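Local structure of lectin-related NK cell receptor LY49L1 (3G8K) at residues G30-Q33 with T34-S38; L56-S60 with D61-I65. The protein is a natural killer cell receptor of the Ly49 family that probably recognises MHC class I molecules through the C-type lectin-like domain present here. The protein carries 1 engineered substitution. All blocks are in the same frame, centred on the assembly; numbering follows the deposited sequence.

Contact 1. Residues G30-Q33 with T34-S38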
ATOM      1  N   GLY A  30       7.721  -9.412 -20.984  1.00 25.07           N
ATOM      2  CA  GLY A  30       8.826  -8.840 -20.331  1.00 25.34           C
ATOM      3  C   GLY A  30       8.676  -8.624 -18.853  1.00 26.61           C
ATOM      4  O   GLY A  30       9.683  -8.530 -18.163  1.00 26.98           O
ATOM      5  N   CYS A  31       7.417  -8.496 -18.398  1.00 26.25           N
ATOM      6  CA  CYS A  31       7.011  -8.341 -17.025  1.00 23.94           C
ATOM      7  C   CYS A  31       7.049  -9.705 -16.379  1.00 23.80           C
ATOM      8  O   CYS A  31       7.384  -9.857 -15.207  1.00 21.21           O
ATOM      9  CB  CYS A  31       5.537  -7.817 -16.936  1.00 23.96           C
ATOM     10  SG  CYS A  31       5.320  -6.064 -16.965  1.00 24.48           S
ATOM     11  N   LYS A  32       6.578 -10.680 -17.113  1.00 24.93           N
ATOM     12  CA  LYS A  32       6.564 -12.033 -16.600  1.00 26.64           C
ATOM     13  C   LYS A  32       8.016 -12.402 -16.305  1.00 27.34           C
ATOM     14  O   LYS A  32       8.341 -12.861 -15.181  1.00 26.32           O
ATOM     15  CB  LYS A  32       5.909 -12.987 -17.580  1.00 27.22           C
ATOM     16  CG  LYS A  32       5.722 -14.315 -16.968  1.00 28.73           C
ATOM     17  CD  LYS A  32       6.117 -15.424 -17.872  1.00 28.81           C
ATOM     18  CE  LYS A  32       5.417 -16.647 -17.320  1.00 31.71           C
ATOM     19  NZ  LYS A  32       5.943 -17.907 -17.822  1.00 34.33           N
ATOM     20  N   GLN A  33       8.900 -12.146 -17.270  1.00 27.82           N
ATOM     21  CA  GLN A  33      10.281 -12.437 -16.994  1.00 30.57           C
ATOM     22  C   GLN A  33      11.014 -11.559 -15.961  1.00 29.88           C
ATOM     23  O   GLN A  33      11.852 -12.060 -15.238  1.00 30.11           O
ATOM     24  CB  GLN A  33      11.076 -12.691 -18.286  1.00 31.87           C
ATOM     25  CG  GLN A  33      11.089 -14.234 -18.636  1.00 37.86           C
ATOM     26  CD  GLN A  33      12.483 -14.892 -18.598  1.00 44.43           C
ATOM     27  OE1 GLN A  33      13.479 -14.276 -18.166  1.00 48.33           O
ATOM     28  NE2 GLN A  33      12.566 -16.140 -19.095  1.00 44.83           N
ATOM     29  N   THR A  34      10.671 -10.277 -15.859  1.00 30.50           N
ATOM     30  CA  THR A  34      11.192  -9.404 -14.790  1.00 29.63           C
ATOM     31  C   THR A  34      10.724  -9.835 -13.395  1.00 29.28           C
ATOM     32  O   THR A  34      11.520  -9.960 -12.489  1.00 28.63           O
ATOM     33  CB  THR A  34      10.821  -7.963 -15.019  1.00 31.03           C
ATOM     34  OG1 THR A  34      11.362  -7.552 -16.278  1.00 28.99           O
ATOM     35  CG2 THR A  34      11.362  -7.063 -13.924  1.00 29.83           C
ATOM     36  N   CYS A  35       9.443 -10.112 -13.202  1.00 30.33           N
ATOM     37  CA  CYS A  35       9.048 -10.673 -11.917  1.00 29.71           C
ATOM     38  C   CYS A  35       9.969 -11.866 -11.596  1.00 30.50           C
ATOM     39  O   CYS A  35      10.490 -11.988 -10.486  1.00 31.31           O
ATOM     40  CB  CYS A  35       7.557 -11.055 -11.925  1.00 30.00           C
ATOM     41  SG  CYS A  35       6.490  -9.569 -12.080  1.00 26.91           S
ATOM     42  N   GLN A  36      10.182 -12.733 -12.579  1.00 31.28           N
ATOM     43  CA  GLN A  36      10.858 -14.024 -12.370  1.00 32.29           C
ATOM     44  C   GLN A  36      12.338 -14.001 -11.987  1.00 33.16           C
ATOM     45  O   GLN A  36      12.718 -14.585 -10.968  1.00 31.31           O
ATOM     46  CB  GLN A  36      10.489 -15.044 -13.455  1.00 33.80           C
ATOM     47  CG  GLN A  36       9.470 -15.983 -12.838  1.00 35.17           C
ATOM     48  CD  GLN A  36       8.528 -16.669 -13.769  1.00 39.00           C
ATOM     49  OE1 GLN A  36       7.266 -16.716 -13.502  1.00 35.68           O
ATOM     50  NE2 GLN A  36       9.088 -17.234 -14.869  1.00 37.88           N
ATOM     51  N   ILE A  37      13.160 -13.236 -12.712  1.00 34.40           N
ATOM     52  CA  ILE A  37      14.555 -13.086 -12.316  1.00 36.32           C
ATOM     53  C   ILE A  37      14.723 -12.647 -10.845  1.00 35.63           C
ATOM     54  O   ILE A  37      15.781 -12.897 -10.208  1.00 35.76           O
ATOM     55  CB  ILE A  37      15.406 -12.213 -13.332  1.00 36.88           C
ATOM     56  CG1 ILE A  37      15.132 -10.743 -13.181  1.00 36.31           C
ATOM     57  CG2 ILE A  37      15.125 -12.625 -14.766  1.00 37.59           C
ATOM     58  CD1 ILE A  37      15.550  -9.942 -14.456  1.00 39.07           C
ATOM     59  N   SER A  38      13.691 -12.019 -10.290  1.00 34.23           N
ATOM     60  CA  SER A  38      13.724 -11.637  -8.888  1.00 33.44           C
ATOM     61  C   SER A  38      12.978 -12.590  -7.923  1.00 33.63           C
ATOM     62  O   SER A  38      12.622 -12.182  -6.823  1.00 33.51           O
ATOM     63  CB  SER A  38      13.173 -10.226  -8.749  1.00 33.57           C
ATOM     64  OG  SER A  38      14.122  -9.261  -9.206  1.00 35.78           O
TER
HETATM   65  O   HOH W   1       6.563 -14.081 -13.466  1.00 26.12           O

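Contact 2. Residues L56-S60 with D61-I65. Engineered in segment 61-65: Y63 (natural residue Cys).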
ATOM      1  N   LEU A  56      -8.927  -1.297  -4.502  1.00 35.40           N
ATOM      2  CA  LEU A  56      -8.866  -0.327  -3.390  1.00 36.73           C
ATOM      3  C   LEU A  56      -7.464   0.331  -3.183  1.00 37.81           C
ATOM      4  O   LEU A  56      -7.302   1.578  -3.250  1.00 37.52           O
ATOM      5  CB  LEU A  56      -9.292  -1.095  -2.169  1.00 37.53           C
ATOM      6  CG  LEU A  56     -10.231  -0.634  -1.073  1.00 41.58           C
ATOM      7  CD1 LEU A  56      -9.344  -0.099   0.072  1.00 44.42           C
ATOM      8  CD2 LEU A  56     -11.369   0.348  -1.588  1.00 45.45           C
ATOM      9  N   LEU A  57      -6.439  -0.509  -3.029  1.00 39.19           N
ATOM     10  CA  LEU A  57      -5.092  -0.086  -2.690  1.00 40.43           C
ATOM     11  C   LEU A  57      -4.092   0.295  -3.756  1.00 40.69           C
ATOM     12  O   LEU A  57      -3.178   1.035  -3.430  1.00 41.61           O
ATOM     13  CB  LEU A  57      -4.434  -1.144  -1.824  1.00 41.85           C
ATOM     14  CG  LEU A  57      -4.165  -0.734  -0.376  1.00 47.03           C
ATOM     15  CD1 LEU A  57      -3.656   0.778  -0.265  1.00 51.17           C
ATOM     16  CD2 LEU A  57      -5.409  -0.976   0.539  1.00 47.36           C
ATOM     17  N   VAL A  58      -4.174  -0.226  -4.990  1.00 40.70           N
ATOM     18  CA  VAL A  58      -3.149   0.116  -6.021  1.00 38.82           C
ATOM     19  C   VAL A  58      -3.237   1.597  -6.428  1.00 39.11           C
ATOM     20  O   VAL A  58      -4.347   2.096  -6.531  1.00 39.04           O
ATOM     21  CB  VAL A  58      -3.263  -0.783  -7.284  1.00 38.98           C
ATOM     22  CG1 VAL A  58      -2.824  -2.157  -6.993  1.00 36.80           C
ATOM     23  CG2 VAL A  58      -4.692  -0.768  -7.929  1.00 38.13           C
ATOM     24  N   PRO A  59      -2.087   2.323  -6.667  1.00 37.95           N
ATOM     25  CA  PRO A  59      -2.211   3.632  -7.296  1.00 37.91           C
ATOM     26  C   PRO A  59      -2.933   3.548  -8.628  1.00 38.12           C
ATOM     27  O   PRO A  59      -2.841   2.526  -9.269  1.00 40.15           O
ATOM     28  CB  PRO A  59      -0.746   4.049  -7.537  1.00 37.56           C
ATOM     29  CG  PRO A  59       0.014   3.357  -6.542  1.00 37.64           C
ATOM     30  CD  PRO A  59      -0.686   2.019  -6.340  1.00 38.14           C
ATOM     31  N   SER A  60      -3.660   4.589  -9.038  1.00 38.09           N
ATOM     32  CA  SER A  60      -4.495   4.542 -10.258  1.00 37.24           C
ATOM     33  C   SER A  60      -3.635   4.361 -11.491  1.00 36.78           C
ATOM     34  O   SER A  60      -2.866   5.263 -11.843  1.00 38.24           O
ATOM     35  CB  SER A  60      -5.328   5.840 -10.427  1.00 37.66           C
ATOM     36  OG  SER A  60      -5.891   5.914 -11.729  1.00 37.94           O
ATOM     37  N   ASP A  61      -3.746   3.207 -12.143  1.00 34.73           N
ATOM     38  CA  ASP A  61      -3.000   2.937 -13.355  1.00 32.82           C
ATOM     39  C   ASP A  61      -3.456   1.586 -13.770  1.00 31.03           C
ATOM     40  O   ASP A  61      -4.418   1.036 -13.167  1.00 30.56           O
ATOM     41  CB  ASP A  61      -1.445   3.043 -13.192  1.00 34.35           C
ATOM     42  CG  ASP A  61      -0.754   3.492 -14.464  1.00 35.61           C
ATOM     43  OD1 ASP A  61      -1.426   3.410 -15.522  1.00 37.94           O
ATOM     44  OD2 ASP A  61       0.430   3.959 -14.452  1.00 40.13           O
ATOM     45  N   SER A  62      -2.816   1.084 -14.828  1.00 28.47           N
ATOM     46  CA  SER A  62      -3.091  -0.227 -15.421  1.00 26.49           C
ATOM     47  C   SER A  62      -1.841  -1.104 -15.321  1.00 25.64           C
ATOM     48  O   SER A  62      -0.734  -0.657 -15.585  1.00 24.64           O
ATOM     49  CB  SER A  62      -3.544  -0.051 -16.830  1.00 26.03           C
ATOM     50  OG  SER A  62      -4.917   0.233 -16.761  1.00 28.95           O
ATOM     51  N   TYR A  63      -2.042  -2.326 -14.837  1.00 22.69           N
ATOM     52  CA  TYR A  63      -0.983  -3.234 -14.408  1.00 21.48           C
ATOM     53  C   TYR A  63      -1.116  -4.559 -15.077  1.00 20.12           C
ATOM     54  O   TYR A  63      -2.205  -5.210 -15.010  1.00 17.99           O
ATOM     55  CB  TYR A  63      -1.026  -3.482 -12.861  1.00 21.56           C
ATOM     56  CG  TYR A  63      -0.939  -2.207 -12.071  1.00 24.63           C
ATOM     57  CD1 TYR A  63       0.297  -1.698 -11.691  1.00 24.66           C
ATOM     58  CD2 TYR A  63      -2.082  -1.486 -11.712  1.00 26.43           C
ATOM     59  CE1 TYR A  63       0.413  -0.508 -10.985  1.00 27.28           C
ATOM     60  CE2 TYR A  63      -1.978  -0.281 -11.005  1.00 27.28           C
ATOM     61  CZ  TYR A  63      -0.710   0.191 -10.636  1.00 27.49           C
ATOM     62  OH  TYR A  63      -0.578   1.375  -9.914  1.00 27.36           O
ATOM     63  N   TRP A  64      -0.032  -5.049 -15.637  1.00 20.11           N
ATOM     64  CA  TRP A  64      -0.072  -6.475 -16.119  1.00 21.56           C
ATOM     65  C   TRP A  64      -0.119  -7.435 -14.979  1.00 21.66           C
ATOM     66  O   TRP A  64       0.514  -7.203 -13.980  1.00 21.12           O
ATOM     67  CB  TRP A  64       1.186  -6.797 -16.931  1.00 20.41           C
ATOM     68  CG  TRP A  64       1.268  -6.295 -18.373  1.00 19.10           C
ATOM     69  CD1 TRP A  64       2.406  -5.570 -18.936  1.00 16.28           C
ATOM     70  CD2 TRP A  64       0.294  -6.353 -19.450  1.00 18.38           C
ATOM     71  NE1 TRP A  64       2.114  -5.239 -20.220  1.00 18.49           N
ATOM     72  CE2 TRP A  64       0.889  -5.727 -20.594  1.00 19.16           C
ATOM     73  CE3 TRP A  64      -0.979  -6.893 -19.594  1.00 19.85           C
ATOM     74  CZ2 TRP A  64       0.234  -5.651 -21.809  1.00 23.44           C
ATOM     75  CZ3 TRP A  64      -1.614  -6.796 -20.790  1.00 17.92           C
ATOM     76  CH2 TRP A  64      -1.034  -6.231 -21.885  1.00 20.38           C
ATOM     77  N   ILE A  65      -0.884  -8.533 -15.113  1.00 22.17           N
ATOM     78  CA  ILE A  65      -0.983  -9.529 -14.070  1.00 21.79           C
ATOM     79  C   ILE A  65      -0.814 -10.852 -14.809  1.00 21.86           C
ATOM     80  O   ILE A  65      -0.788 -10.884 -16.055  1.00 23.14           O
ATOM     81  CB  ILE A  65      -2.374  -9.472 -13.225  1.00 21.37           C
ATOM     82  CG1 ILE A  65      -3.566  -9.865 -14.123  1.00 22.25           C
ATOM     83  CG2 ILE A  65      -2.456  -8.108 -12.391  1.00 15.49           C
ATOM     84  CD1 ILE A  65      -4.872  -9.602 -13.607  1.00 21.12           C
TER

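Contact 1. Residues G30-Q33 with T34-S38
Four consecutive i to i+4 backbone bonds, from T34, C35, Q36 and I37 back to G30, C31, K32 and Q33, run along the later part of helix 28-37, the C35 N to C31 O bond being nearly straight at 172°. The first of these carbonyls is used twice: G30 O accepts from T34 N at 3.1 Å and from the hydroxyl T34 OG1 at 2.7 Å. T34 can reach it because OG1 lies beside its own backbone N, anti to the carbonyl carbon (chi1 -59°), which turns the hydroxyl back down the helix. A beta-hydroxyl on a short side chain thus finds a partner within the helix, while T34 also packs on V22 and K26.

In the C-type lectin-like fold this is the first of the domain's two helices, and it is tied to the sheet by disulfides: C31 joins C119 and C35 joins C121, both on strand 118-124. Four positions apart, about one helical turn, the cysteines leave the same side of the helix, and C35 SG comes back to 3.3 Å from C31 O.

The more exposed positions bear longer chains, most of them polar. A water donates to K32 O at 2.8 Å and to Q36 OE1 at 2.7 Å, bridging a backbone carbonyl already bonded to Q36 N to the amide end of the same glutamine, whose chain is extended beyond CG. One residue further along, the side chains of Q33 and I37 cross at about a right angle, and I37 CG2 rests 3.4 Å from Q33 O.

Contact 2. Residues L56-S60 with D61-I65
Y63 turns the CE2 side of its ring toward V58, with CE2 4.0 Å from V58 CB; the approach is oblique, and the two side chains run past each other in opposite directions. Beyond this apolar touch the phenol reaches the backbone of the turn, where Y63 OH donates to P59 O at 2.6 Å. The carbonyl oxygen lies at the edge of the ring, in its plane, but the hydroxyl stands 41° out of the carbonyl's own plane. With CG beside the backbone N (chi1 -57°), the ring is directed from strand residue Y63 back toward the backbone of P59. Y63 is an engineered residue, replacing the natural cysteine, so this bond belongs to the altered protein.

The segments form the connection in the C-type lectin-like fold from the second helix, 48-57, to the central strand 62-70. V58 is the first residue to leave helical backbone angles, and proline follows well there, since its lack of an N-H costs nothing to a helix that has ended. The proline ring crosses the phenol at about a right angle, its CB 3.6 Å from Y63 OH, and P59 also packs on L57 of the second subunit. At the far side of the turn, D61 OD1 accepts from S62 N at 2.8 Å, met on its anti side; a short acidic side chain suits this exposed site because it can bond the next backbone amide.

The apolar part of the phenol therefore meets valine while its polar end bonds a backbone carbonyl, which would restrain the turn against the strand in this engineered form.

Contact 1 closes before contact 2 opens along the chain, and their centres lie about 17 Å apart. Each involves one of the domain's two helices: 30-38 covers the later part of the first, whereas 56-65 leaves the second and enters the central strand. They meet directly where C31 SG packs 3.6 Å from W64 CD1, on the side of the strand away from the V58 and Y63 packing. Strand 118-124 is their common neighbour: the cysteines of contact 1 are covalently joined to it, while Y63 of contact 2 packs on it through I118 and I120. Of the two, contact 2 alone touches the second subunit.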